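Local coordinates for protein putative alkaline phosphatase (Pseudomonas fluorescens, PDB 4F19) that probably serves as the solute-binding component of an ABC importer for phosphate, and here holds hydrogen arsenate, a phosphate analogue, at residues G6-P11 / G61-L66; Q12-T17 / T330-V335; L109-L114 / A227-N232; I137-R142 / G180-A185. One frame throughout, in Å; residues are numbered along the deposited sequence.

Contacts 1 and 2 lie in the lobe built on the five-stranded sheet. In contact 1 its neighbouring strands 5-7 and 59-62 pair; helix 12-15, which follows strand 5-7, carries contact 2. The centres of these two are about 13 Å apart, and Leu10 touches Phe334. Contact 4, on the four-stranded sheet, has its centre about 23 Å from that of contact 1, yet both reach the same arsenate, so the anion lies between parts built on two different sheets. Contact 3, its centre about 18 Å from that of contact 4, does not touch it. Along the chain the segments of contacts 1 and 2 alternate; contact 4 falls inside contact 3, and both inside contact 2.

Contact 1 (G6-P11 / G61-L66). With 8AR (hydrogen arsenate), chain B.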
loop_
_atom_site.group_PDB
_atom_site.type_symbol
_atom_site.label_atom_id
_atom_site.label_comp_id
_atom_site.label_asym_id
_atom_site.label_seq_id
_atom_site.Cartn_x
_atom_site.Cartn_y
_atom_site.Cartn_z
ATOM N N GLY A 6 -3.990 -3.472 -12.404
ATOM C CA GLY A 6 -3.184 -4.423 -11.670
ATOM C C GLY A 6 -2.093 -3.689 -10.926
ATOM O O GLY A 6 -2.000 -2.459 -10.978
ATOM N N GLY A 7 -1.244 -4.445 -10.213
ATOM C CA GLY A 7 -0.174 -3.855 -9.453
ATOM C C GLY A 7 -0.114 -4.424 -8.076
ATOM O O GLY A 7 -0.050 -5.662 -7.883
ATOM N N ALA A 8 -0.097 -3.542 -7.067
ATOM C CA ALA A 8 0.011 -3.896 -5.653
ATOM C C ALA A 8 -0.801 -5.136 -5.323
ATOM O O ALA A 8 -1.998 -5.226 -5.597
ATOM C CB ALA A 8 -0.518 -2.740 -4.837
ATOM N N THR A 9 -0.141 -6.080 -4.614
ATOM C CA THR A 9 -0.820 -7.214 -4.058
ATOM C C THR A 9 -1.499 -6.934 -2.690
ATOM O O THR A 9 -2.451 -7.622 -2.357
ATOM C CB THR A 9 0.105 -8.473 -3.932
ATOM O OG1 THR A 9 1.096 -8.302 -2.932
ATOM C CG2 THR A 9 0.743 -8.810 -5.278
ATOM N N LEU A 10 -1.001 -5.953 -1.948
ATOM C CA LEU A 10 -1.587 -5.686 -0.633
ATOM C C LEU A 10 -3.108 -5.561 -0.700
ATOM O O LEU A 10 -3.782 -6.164 0.166
ATOM C CB LEU A 10 -0.865 -4.467 0.010
ATOM C CG LEU A 10 -1.497 -3.888 1.284
ATOM C CD1 LEU A 10 -0.428 -3.279 2.160
ATOM C CD2 LEU A 10 -2.557 -2.830 0.956
ATOM N N PRO A 11 -3.688 -4.836 -1.679
ATOM C CA PRO A 11 -5.137 -4.659 -1.778
ATOM C C PRO A 11 -5.788 -5.553 -2.853
ATOM O O PRO A 11 -6.947 -5.319 -3.204
ATOM C CB PRO A 11 -5.267 -3.192 -2.226
ATOM C CG PRO A 11 -4.114 -3.030 -3.177
ATOM C CD PRO A 11 -3.001 -3.875 -2.561
ATOM N N GLY A 61 -2.845 -0.258 -9.240
ATOM C CA GLY A 61 -2.793 -0.121 -7.794
ATOM C C GLY A 61 -1.356 -0.075 -7.348
ATOM O O GLY A 61 -0.509 -0.843 -7.830
ATOM N N SER A 62 -1.037 0.818 -6.386
ATOM C CA SER A 62 0.301 0.915 -5.873
ATOM C C SER A 62 0.253 1.404 -4.433
ATOM O O SER A 62 -0.445 2.373 -4.156
ATOM C CB SER A 62 1.154 1.877 -6.692
ATOM O OG SER A 62 2.475 1.847 -6.222
ATOM N N ASP A 63 1.064 0.774 -3.563
ATOM C CA ASP A 63 1.323 1.359 -2.240
ATOM C C ASP A 63 2.705 1.989 -2.155
ATOM O O ASP A 63 3.153 2.344 -1.074
ATOM C CB ASP A 63 1.021 0.370 -1.081
ATOM C CG ASP A 63 0.642 -1.021 -1.546
ATOM O OD1 ASP A 63 1.606 -1.765 -1.831
ATOM O OD2 ASP A 63 -0.551 -1.351 -1.633
ATOM N N SER A 64 3.370 2.104 -3.307
ATOM C CA SER A 64 4.570 2.890 -3.475
ATOM C C SER A 64 4.249 4.176 -4.215
ATOM O O SER A 64 3.644 4.137 -5.311
ATOM C CB SER A 64 5.608 2.112 -4.280
ATOM O OG SER A 64 6.693 2.888 -4.695
ATOM N N LYS A 65 4.633 5.314 -3.679
ATOM C CA LYS A 65 4.365 6.581 -4.377
ATOM C C LYS A 65 5.166 6.643 -5.665
ATOM O O LYS A 65 6.291 6.145 -5.770
ATOM C CB LYS A 65 4.718 7.766 -3.490
ATOM C CG LYS A 65 3.778 8.008 -2.407
ATOM C CD LYS A 65 3.860 9.321 -1.702
ATOM C CE LYS A 65 3.764 10.462 -2.434
ATOM N NZ LYS A 65 3.475 11.789 -1.524
ATOM N N LEU A 66 4.621 7.361 -6.639
ATOM C CA LEU A 66 5.401 7.693 -7.830
ATOM C C LEU A 66 6.604 8.588 -7.452
ATOM O O LEU A 66 6.417 9.570 -6.739
ATOM C CB LEU A 66 4.490 8.398 -8.834
ATOM C CG LEU A 66 3.476 7.462 -9.502
ATOM C CD1 LEU A 66 2.287 8.234 -10.049
ATOM C CD2 LEU A 66 4.139 6.662 -10.610
HETATM AS AS 8AR B . 2.751 -4.750 -2.892
HETATM O O1 8AR B . 3.492 -3.640 -3.846
HETATM O O2 8AR B . 1.221 -4.153 -2.463
HETATM O O3 8AR B . 2.494 -6.159 -3.695
HETATM O O4 8AR B . 3.618 -5.012 -1.498
#
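Part of the anion site of this periplasmic-binding-protein fold is formed where Gly6 to Pro11 run beside Gly61 to Asp63, at the ends of two parallel strands. The pairing is backbone work: Gly61 N gives its hydrogen to Gly6 O at 2.9 Å, and Gly61 O takes one from Ala8 N at 2.8 Å in a nearly straight bond. Gly7 has to be glycine, for a side chain would run into Gly61 O. Past the strands, Asp63 turns its carboxylate into the loop of Ala8, Leu10 and Pro11. OD2 touches Ala8 CB and Leu10 CB, each at 3.5 Å, with Pro11 CD close by, so carbon walls one oxygen while Thr294 hydrogen-bonds it. The other, OD1, comes within 2.5 Å of arsenate O2, so close that an acid group probably supplies a proton between them. The CG of Asp63 nearly eclipses its backbone N (chi1 5°), an uncomfortable torsion that brings the carboxylate to the anion. Leu10 N also donates to arsenate O2. Arsenate O3 is gripped by Thr9 N at 2.8 Å and by Thr9 OG1 at 2.7 Å; small, polar or backbone-only groups suit a site this tight. A leucine in place of Asp63 would probably leave arsenate O2 without its closest partner and Thr294 without this hydrogen-bond partner. Strand 5-7 is flanked on its other side by strand 29-30 and strand 59-62 by 291-299, while helix 33-42 packs on Ala8 and Ser62 and helix 147-159 reaches Leu10 and Asp63.

Contact 2 (Q12-T17 / T330-V335)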
loop_
_atom_site.group_PDB
_atom_site.type_symbol
_atom_site.label_atom_id
_atom_site.label_comp_id
_atom_site.label_asym_id
_atom_site.label_seq_id
_atom_site.Cartn_x
_atom_site.Cartn_y
_atom_site.Cartn_z
ATOM N N GLN A 12 -5.087 -6.555 -3.357
ATOM C CA GLN A 12 -5.661 -7.236 -4.511
ATOM C C GLN A 12 -6.956 -7.952 -4.193
ATOM O O GLN A 12 -7.822 -8.026 -5.047
ATOM C CB GLN A 12 -4.662 -8.245 -5.148
ATOM C CG GLN A 12 -4.459 -9.486 -4.251
ATOM C CD GLN A 12 -3.437 -10.403 -4.812
ATOM O OE1 GLN A 12 -2.467 -10.008 -5.498
ATOM N NE2 GLN A 12 -3.706 -11.728 -4.656
ATOM N N ALA A 13 -7.126 -8.502 -2.957
ATOM C CA ALA A 13 -8.375 -9.178 -2.651
ATOM C C ALA A 13 -9.526 -8.200 -2.540
ATOM O O ALA A 13 -10.682 -8.571 -2.819
ATOM C CB ALA A 13 -8.214 -10.019 -1.382
ATOM N N LEU A 14 -9.277 -6.930 -2.193
ATOM C CA LEU A 14 -10.297 -5.910 -2.244
ATOM C C LEU A 14 -10.746 -5.690 -3.704
ATOM O O LEU A 14 -11.933 -5.758 -4.006
ATOM C CB LEU A 14 -9.796 -4.603 -1.639
ATOM C CG LEU A 14 -10.685 -3.382 -1.894
ATOM C CD1 LEU A 14 -12.067 -3.558 -1.274
ATOM C CD2 LEU A 14 -10.007 -2.146 -1.371
ATOM N N TYR A 15 -9.795 -5.455 -4.599
ATOM C CA TYR A 15 -10.180 -5.157 -5.973
ATOM C C TYR A 15 -10.770 -6.356 -6.693
ATOM O O TYR A 15 -11.521 -6.174 -7.662
ATOM C CB TYR A 15 -9.014 -4.566 -6.769
ATOM C CG TYR A 15 -8.463 -3.283 -6.146
ATOM C CD1 TYR A 15 -9.304 -2.275 -5.674
ATOM C CD2 TYR A 15 -7.119 -3.082 -6.036
ATOM C CE1 TYR A 15 -8.799 -1.145 -5.076
ATOM C CE2 TYR A 15 -6.590 -1.938 -5.459
ATOM C CZ TYR A 15 -7.436 -0.981 -4.937
ATOM O OH TYR A 15 -6.970 0.118 -4.260
ATOM N N GLN A 16 -10.492 -7.570 -6.213
ATOM C CA GLN A 16 -11.097 -8.788 -6.685
ATOM C C GLN A 16 -12.394 -9.176 -6.043
ATOM O O GLN A 16 -13.011 -10.192 -6.401
ATOM C CB GLN A 16 -10.053 -9.900 -6.574
ATOM C CG GLN A 16 -8.871 -9.671 -7.470
ATOM C CD GLN A 16 -7.610 -10.543 -7.138
ATOM O OE1 GLN A 16 -6.600 -10.447 -7.897
ATOM N NE2 GLN A 16 -7.619 -11.255 -6.112
ATOM N N THR A 17 -12.853 -8.388 -5.130
ATOM C CA THR A 17 -14.173 -8.637 -4.508
ATOM C C THR A 17 -15.251 -8.256 -5.544
ATOM O O THR A 17 -15.186 -7.159 -6.142
ATOM C CB THR A 17 -14.312 -7.845 -3.237
ATOM O OG1 THR A 17 -13.387 -8.342 -2.254
ATOM C CG2 THR A 17 -15.669 -7.922 -2.644
ATOM N N THR A 330 -13.884 -2.484 4.487
ATOM C CA THR A 330 -13.749 -3.013 5.840
ATOM C C THR A 330 -13.543 -4.521 5.895
ATOM O O THR A 330 -12.768 -5.040 6.707
ATOM C CB THR A 330 -14.947 -2.630 6.697
ATOM O OG1 THR A 330 -16.142 -3.331 6.354
ATOM C CG2 THR A 330 -15.221 -1.114 6.669
ATOM N N ALA A 331 -14.276 -5.215 4.989
ATOM C CA ALA A 331 -14.215 -6.663 4.972
ATOM C C ALA A 331 -12.815 -7.158 4.597
ATOM O O ALA A 331 -12.499 -8.329 4.866
ATOM C CB ALA A 331 -15.208 -7.227 3.986
ATOM N N ASN A 332 -12.023 -6.332 3.969
ATOM C CA ASN A 332 -10.694 -6.636 3.557
ATOM C C ASN A 332 -9.602 -6.036 4.435
ATOM O O ASN A 332 -8.445 -5.963 4.086
ATOM C CB ASN A 332 -10.501 -6.187 2.081
ATOM C CG ASN A 332 -11.115 -7.217 1.160
ATOM O OD1 ASN A 332 -10.460 -8.212 0.810
ATOM N ND2 ASN A 332 -12.376 -7.038 0.787
ATOM N N ALA A 333 -9.998 -5.682 5.689
ATOM C CA ALA A 333 -9.085 -5.245 6.725
ATOM C C ALA A 333 -8.526 -3.849 6.494
ATOM O O ALA A 333 -7.440 -3.531 7.015
ATOM C CB ALA A 333 -7.950 -6.261 6.996
ATOM N N PHE A 334 -9.231 -3.029 5.716
ATOM C CA PHE A 334 -8.783 -1.701 5.383
ATOM C C PHE A 334 -9.729 -0.627 5.960
ATOM O O PHE A 334 -10.823 -0.926 6.434
ATOM C CB PHE A 334 -8.644 -1.553 3.857
ATOM C CG PHE A 334 -7.678 -2.539 3.248
ATOM C CD1 PHE A 334 -6.385 -2.696 3.723
ATOM C CD2 PHE A 334 -8.071 -3.298 2.161
ATOM C CE1 PHE A 334 -5.514 -3.595 3.135
ATOM C CE2 PHE A 334 -7.200 -4.190 1.549
ATOM C CZ PHE A 334 -5.928 -4.336 2.054
ATOM N N VAL A 335 -9.275 0.626 5.879
ATOM C CA VAL A 335 -9.988 1.769 6.403
ATOM C C VAL A 335 -10.551 2.613 5.275
ATOM O O VAL A 335 -9.780 3.129 4.450
ATOM C CB VAL A 335 -9.077 2.649 7.296
ATOM C CG1 VAL A 335 -9.834 3.794 7.871
ATOM C CG2 VAL A 335 -8.402 1.813 8.391
#
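This is a buried junction of apolar and polar groups between the short helix 12-15, just after the first strand of the sheet, and the C-terminal end of helix 326-331, where Leu14 is met by Asn332 and Phe334. Leu14 and Asn332 carry most of it. The CB of Leu14 comes to 4.1 Å from Asn332 CB and lies at the edge of the Phe334 ring, near its plane, again 4.1 Å from CE2. The CG of Leu14 is anti to its backbone N (chi1 168°), which brings one branch, CD2, to 4.2 Å from Phe334 CD2. Asn332 lays its side chain against the backbone of the opposite helix, with its CG 3.7 Å from Leu14 CA, and reaches the neighbourhood of Ala13 and Thr17. At Ala13 an alanine suits, because its short side chain lets the amide of Asn332 come close. Thr17 folds back on its own helix, OG1 donating to Ala13 O at 2.8 Å. Across the junction the helix ends in a Schellman motif: Ala333, with positive phi, is the C-prime residue, and its N bonds Thr330 O at 3.0 Å while Phe334 N bonds Ile329 O. That reversal lets Asn332 and Phe334 both face Leu14, and it places Asn332 O 3.2 Å above the centre of the Phe334 ring. Val91 of strand 85-94 and Ile329 close in on Leu14 and Phe334. The contact thus rests on close packing of Leu14 against Phe334 and against the buried side chain of Asn332, whose polar end lies beside Ala13 and Thr17.

Contact 3 (L109-L114 / A227-N232); sequences LSVQEL and ARVGKN
Glu113 OE2 is held by two donors. In the conformer modelled here, one of two deposited, Lys231 NZ reaches it at 2.7 Å on its syn lone pair, forming a salt bridge, while Ser110 N donates at 3.1 Å from above the carboxylate plane. The lysine is bent at its third torsion (chi3 68°), which turns its end toward the carboxylate, and the two side chains cross at about a right angle. NZ also bonds Asp108 O and Ser129 OG, and Glu113 OE1 takes a hydrogen from Ser129 N, so the pair is tied into its surroundings. Ser110 OG accepts from Glu113 N at 2.9 Å. Leu109 joins the backbones: its N donates to Arg228 O at 2.8 Å, and its O receives Gly230 N at 2.9 Å nearly along the C=O axis. Gly230 suits its place because at its backbone angles a side chain would jam against the carbonyl oxygen of Val229. A water links Val111 N to Lys231 O, and Leu109 CD1 packs on Ala227 CB at 3.9 Å. Serine and glutamate thus form a capping box at the N-terminus of helix 111-119, directly after strand 108-109, which pairs in parallel with strand 228-229.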
loop_
_atom_site.group_PDB
_atom_site.type_symbol
_atom_site.label_atom_id
_atom_site.label_comp_id
_atom_site.label_asym_id
_atom_site.label_seq_id
_atom_site.Cartn_x
_atom_site.Cartn_y
_atom_site.Cartn_z
ATOM N N LEU A 109 5.559 -6.910 20.438
ATOM C CA LEU A 109 6.814 -6.271 20.180
ATOM C C LEU A 109 6.825 -4.830 20.635
ATOM O O LEU A 109 5.917 -4.067 20.305
ATOM C CB LEU A 109 7.108 -6.280 18.660
ATOM C CG LEU A 109 7.314 -7.619 18.030
ATOM C CD1 LEU A 109 7.188 -7.590 16.549
ATOM C CD2 LEU A 109 8.681 -8.169 18.390
ATOM N N SER A 110 7.846 -4.428 21.369
ATOM C CA SER A 110 8.124 -3.011 21.465
ATOM C C SER A 110 8.598 -2.518 20.075
ATOM O O SER A 110 9.066 -3.298 19.247
ATOM C CB SER A 110 9.172 -2.717 22.508
ATOM O OG SER A 110 10.420 -3.197 22.074
ATOM N N VAL A 111 8.492 -1.211 19.837
ATOM C CA VAL A 111 9.024 -0.697 18.590
ATOM C C VAL A 111 10.497 -0.970 18.475
ATOM O O VAL A 111 10.979 -1.331 17.395
ATOM C CB VAL A 111 8.635 0.824 18.463
ATOM C CG1 VAL A 111 9.380 1.449 17.297
ATOM C CG2 VAL A 111 7.139 1.004 18.312
ATOM N N GLN A 112 11.269 -0.832 19.551
ATOM C CA GLN A 112 12.684 -1.099 19.448
ATOM C C GLN A 112 12.971 -2.596 19.205
ATOM O O GLN A 112 13.909 -2.905 18.459
ATOM C CB GLN A 112 13.432 -0.593 20.686
ATOM C CG GLN A 112 13.480 0.939 20.721
ATOM C CD GLN A 112 14.002 1.542 19.454
ATOM O OE1 GLN A 112 15.125 1.206 19.051
ATOM N NE2 GLN A 112 13.237 2.411 18.804
ATOM N N GLU A 113 12.144 -3.506 19.734
ATOM C CA GLU A 113 12.321 -4.915 19.380
ATOM C C GLU A 113 12.031 -5.164 17.902
ATOM O O GLU A 113 12.733 -5.931 17.244
ATOM C CB GLU A 113 11.433 -5.828 20.217
ATOM C CG GLU A 113 11.934 -6.023 21.634
ATOM C CD GLU A 113 10.916 -6.664 22.562
ATOM O OE1 GLU A 113 11.362 -7.178 23.626
ATOM O OE2 GLU A 113 9.727 -6.697 22.235
ATOM N N LEU A 114 10.971 -4.530 17.379
ATOM C CA LEU A 114 10.683 -4.651 15.949
ATOM C C LEU A 114 11.896 -4.217 15.120
ATOM O O LEU A 114 12.309 -4.899 14.170
ATOM C CB LEU A 114 9.432 -3.803 15.629
ATOM C CG LEU A 114 9.019 -3.758 14.151
ATOM C CD1 LEU A 114 8.363 -4.998 13.729
ATOM C CD2 LEU A 114 8.268 -2.455 13.860
ATOM N N ALA A 227 1.738 -10.376 15.592
ATOM C CA ALA A 227 2.289 -9.695 16.763
ATOM C C ALA A 227 1.513 -8.430 17.085
ATOM O O ALA A 227 1.169 -7.628 16.195
ATOM C CB ALA A 227 3.722 -9.357 16.556
ATOM N N ARG A 228 1.290 -8.162 18.359
ATOM C CA ARG A 228 0.981 -6.830 18.784
ATOM C C ARG A 228 2.212 -5.966 18.650
ATOM O O ARG A 228 3.336 -6.473 18.711
ATOM C CB ARG A 228 0.465 -6.825 20.243
ATOM C CG ARG A 228 -0.828 -7.605 20.424
ATOM C CD ARG A 228 -1.025 -7.899 21.999
ATOM N NE ARG A 228 -2.226 -8.725 22.134
ATOM C CZ ARG A 228 -2.535 -9.304 23.242
ATOM N NH1 ARG A 228 -1.664 -9.098 24.426
ATOM N NH2 ARG A 228 -3.579 -10.038 23.425
ATOM N N VAL A 229 2.024 -4.642 18.471
ATOM C CA VAL A 229 3.139 -3.702 18.425
ATOM C C VAL A 229 2.820 -2.536 19.342
ATOM O O VAL A 229 1.706 -2.026 19.327
ATOM C CB VAL A 229 3.409 -3.221 16.967
ATOM C CG1 VAL A 229 4.592 -2.232 16.957
ATOM C CG2 VAL A 229 3.709 -4.387 16.056
ATOM N N GLY A 230 3.810 -2.124 20.101
ATOM C CA GLY A 230 3.710 -0.954 20.974
ATOM C C GLY A 230 3.947 -1.226 22.445
ATOM O O GLY A 230 3.787 -0.354 23.270
ATOM N N LYS A 231 4.374 -2.466 22.811
ATOM C CA LYS A 231 4.783 -2.775 24.172
ATOM C C LYS A 231 5.715 -1.755 24.737
ATOM O O LYS A 231 6.688 -1.378 24.080
ATOM C CB LYS A 231 5.519 -4.136 24.197
ATOM C CG LYS A 231 5.969 -4.627 25.594
ATOM C CD LYS A 231 6.490 -6.065 25.508
ATOM C CE LYS A 231 7.796 -6.100 24.707
ATOM N NZ LYS A 231 8.125 -7.485 24.274
ATOM N N ASN A 232 5.517 -1.397 26.019
ATOM C CA ASN A 232 6.550 -0.672 26.753
ATOM C C ASN A 232 6.553 -1.282 28.177
ATOM O O ASN A 232 5.670 -1.033 28.972
ATOM C CB ASN A 232 6.274 0.793 26.812
ATOM C CG ASN A 232 7.406 1.572 27.516
ATOM O OD1 ASN A 232 8.015 1.067 28.516
ATOM N ND2 ASN A 232 7.555 2.789 27.121
HETATM O O HOH W 1 7.232 0.274 21.954
#

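Contact 4 (I137-R142 / G180-A185). With 8AR (hydrogen arsenate), chain B.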
loop_
_atom_site.group_PDB
_atom_site.type_symbol
_atom_site.label_atom_id
_atom_site.label_comp_id
_atom_site.label_asym_id
_atom_site.label_seq_id
_atom_site.Cartn_x
_atom_site.Cartn_y
_atom_site.Cartn_z
ATOM N N ILE A 137 15.117 -16.744 15.044
ATOM C CA ILE A 137 14.180 -15.977 14.207
ATOM C C ILE A 137 14.755 -15.969 12.778
ATOM O O ILE A 137 15.943 -15.647 12.596
ATOM C CB ILE A 137 14.049 -14.525 14.682
ATOM C CG1 ILE A 137 13.540 -14.432 16.100
ATOM C CG2 ILE A 137 13.176 -13.742 13.718
ATOM C CD1 ILE A 137 13.530 -13.034 16.681
ATOM N N VAL A 138 13.908 -16.245 11.815
ATOM C CA VAL A 138 14.221 -16.111 10.374
ATOM C C VAL A 138 13.251 -15.025 9.808
ATOM O O VAL A 138 12.052 -15.182 9.910
ATOM C CB VAL A 138 14.135 -17.436 9.643
ATOM C CG1 VAL A 138 14.137 -17.275 8.141
ATOM C CG2 VAL A 138 15.324 -18.324 10.049
ATOM N N VAL A 139 13.828 -13.996 9.228
ATOM C CA VAL A 139 13.057 -12.916 8.624
ATOM C C VAL A 139 12.745 -13.277 7.173
ATOM O O VAL A 139 13.652 -13.630 6.417
ATOM C CB VAL A 139 13.835 -11.583 8.705
ATOM C CG1 VAL A 139 13.179 -10.506 7.868
ATOM C CG2 VAL A 139 13.959 -11.162 10.154
ATOM N N VAL A 140 11.462 -13.153 6.803
ATOM C CA VAL A 140 11.033 -13.300 5.422
ATOM C C VAL A 140 10.730 -11.874 4.900
ATOM O O VAL A 140 10.109 -11.083 5.601
ATOM C CB VAL A 140 9.805 -14.195 5.293
ATOM C CG1 VAL A 140 9.442 -14.422 3.825
ATOM C CG2 VAL A 140 10.074 -15.562 5.970
ATOM N N TYR A 141 11.172 -11.581 3.686
ATOM C CA TYR A 141 10.980 -10.259 3.104
ATOM C C TYR A 141 10.654 -10.380 1.646
ATOM O O TYR A 141 10.792 -11.418 1.041
ATOM C CB TYR A 141 12.201 -9.352 3.342
ATOM C CG TYR A 141 13.396 -9.767 2.566
ATOM C CD1 TYR A 141 13.694 -9.193 1.347
ATOM C CD2 TYR A 141 14.225 -10.808 2.992
ATOM C CE1 TYR A 141 14.765 -9.586 0.559
ATOM C CE2 TYR A 141 15.289 -11.224 2.233
ATOM C CZ TYR A 141 15.549 -10.621 1.008
ATOM O OH TYR A 141 16.594 -11.063 0.242
ATOM N N ARG A 142 10.172 -9.259 1.060
ATOM C CA ARG A 142 9.813 -9.225 -0.349
ATOM C C ARG A 142 10.992 -9.042 -1.235
ATOM O O ARG A 142 11.760 -8.107 -1.123
ATOM C CB ARG A 142 8.763 -8.108 -0.580
ATOM C CG ARG A 142 7.426 -8.394 0.027
ATOM C CD ARG A 142 6.618 -9.407 -0.759
ATOM N NE ARG A 142 6.190 -8.894 -2.039
ATOM C CZ ARG A 142 5.157 -8.046 -2.191
ATOM N NH1 ARG A 142 4.371 -7.737 -1.165
ATOM N NH2 ARG A 142 4.951 -7.513 -3.399
ATOM N N GLY A 180 22.905 -4.329 6.154
ATOM C CA GLY A 180 22.583 -5.573 5.503
ATOM C C GLY A 180 21.379 -6.272 6.026
ATOM O O GLY A 180 20.811 -5.927 7.087
ATOM N N LEU A 181 20.965 -7.317 5.317
ATOM C CA LEU A 181 19.928 -8.196 5.796
ATOM C C LEU A 181 20.395 -9.010 6.980
ATOM O O LEU A 181 21.590 -9.354 7.098
ATOM C CB LEU A 181 19.535 -9.191 4.689
ATOM C CG LEU A 181 18.670 -8.605 3.559
ATOM C CD1 LEU A 181 18.670 -9.544 2.381
ATOM C CD2 LEU A 181 17.247 -8.374 4.046
ATOM N N PRO A 182 19.457 -9.453 7.827
ATOM C CA PRO A 182 19.816 -10.447 8.824
ATOM C C PRO A 182 20.343 -11.693 8.165
ATOM O O PRO A 182 19.839 -12.131 7.109
ATOM C CB PRO A 182 18.529 -10.708 9.578
ATOM C CG PRO A 182 17.656 -9.497 9.259
ATOM C CD PRO A 182 18.019 -9.151 7.828
ATOM N N ALA A 183 21.336 -12.355 8.775
ATOM C CA ALA A 183 21.770 -13.630 8.275
ATOM C C ALA A 183 20.582 -14.593 8.204
ATOM O O ALA A 183 19.711 -14.590 9.087
ATOM C CB ALA A 183 22.819 -14.214 9.215
ATOM N N GLY A 184 20.533 -15.391 7.117
ATOM C CA GLY A 184 19.512 -16.382 6.961
ATOM C C GLY A 184 18.152 -15.872 6.505
ATOM O O GLY A 184 17.218 -16.642 6.395
ATOM N N ALA A 185 18.035 -14.546 6.219
ATOM C CA ALA A 185 16.743 -14.045 5.756
ATOM C C ALA A 185 16.314 -14.713 4.456
ATOM O O ALA A 185 17.179 -15.071 3.624
ATOM C CB ALA A 185 16.815 -12.510 5.595
HETATM AS AS 8AR B . 2.751 -4.750 -2.892
HETATM O O1 8AR B . 3.492 -3.640 -3.846
HETATM O O2 8AR B . 1.221 -4.153 -2.463
HETATM O O3 8AR B . 2.494 -6.159 -3.695
HETATM O O4 8AR B . 3.618 -5.012 -1.498
HETATM O O HOH W 2 16.730 -13.825 9.228
#
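One face of the Tyr141 ring carries Leu181 CD2, which sits 4.0 Å from the centroid and only 14° off the ring normal, a CH-pi contact. The other branch, CD1, is 3.3 Å from Tyr141 OH, so the two branches lie along the ring, from over its face to the hydroxyl end. Ala185 CB approaches the ring obliquely, 3.9 Å from CE2. Tyr141 places its CG between the backbone N and carbonyl carbon (chi1 70°), which turns the ring toward this loop. A serine in its place would probably remove the ring surface under Leu181 and leave that side chain less restrained. The next residue, Arg142, sends its guanidinium to the bound arsenate: O3 lies at its edge, in plane, and takes NH2 at 2.8 Å, while the bond from NH1 to O4 is weak. Glu144 makes a salt bridge with the same NH2, which probably helps to fix its orientation. Earlier in the strand, Val139 CG2 touches Pro182 CG at 4.2 Å, and Val139 O meets Ala185 CA in a CH...O contact. The loop makes a type II turn from Pro182 to Ala185, closed by Ala185 N to Pro182 O; Gly184, with positive phi, suits its third position. A water joins Val139 N to Ala183 O. Between these two segments the contact is thus carbon packing, a CH...O contact and a bridging water, and just beyond it Val186 bonds the backbone of Val139, while Arg142 carries the strand's charge to the arsenate.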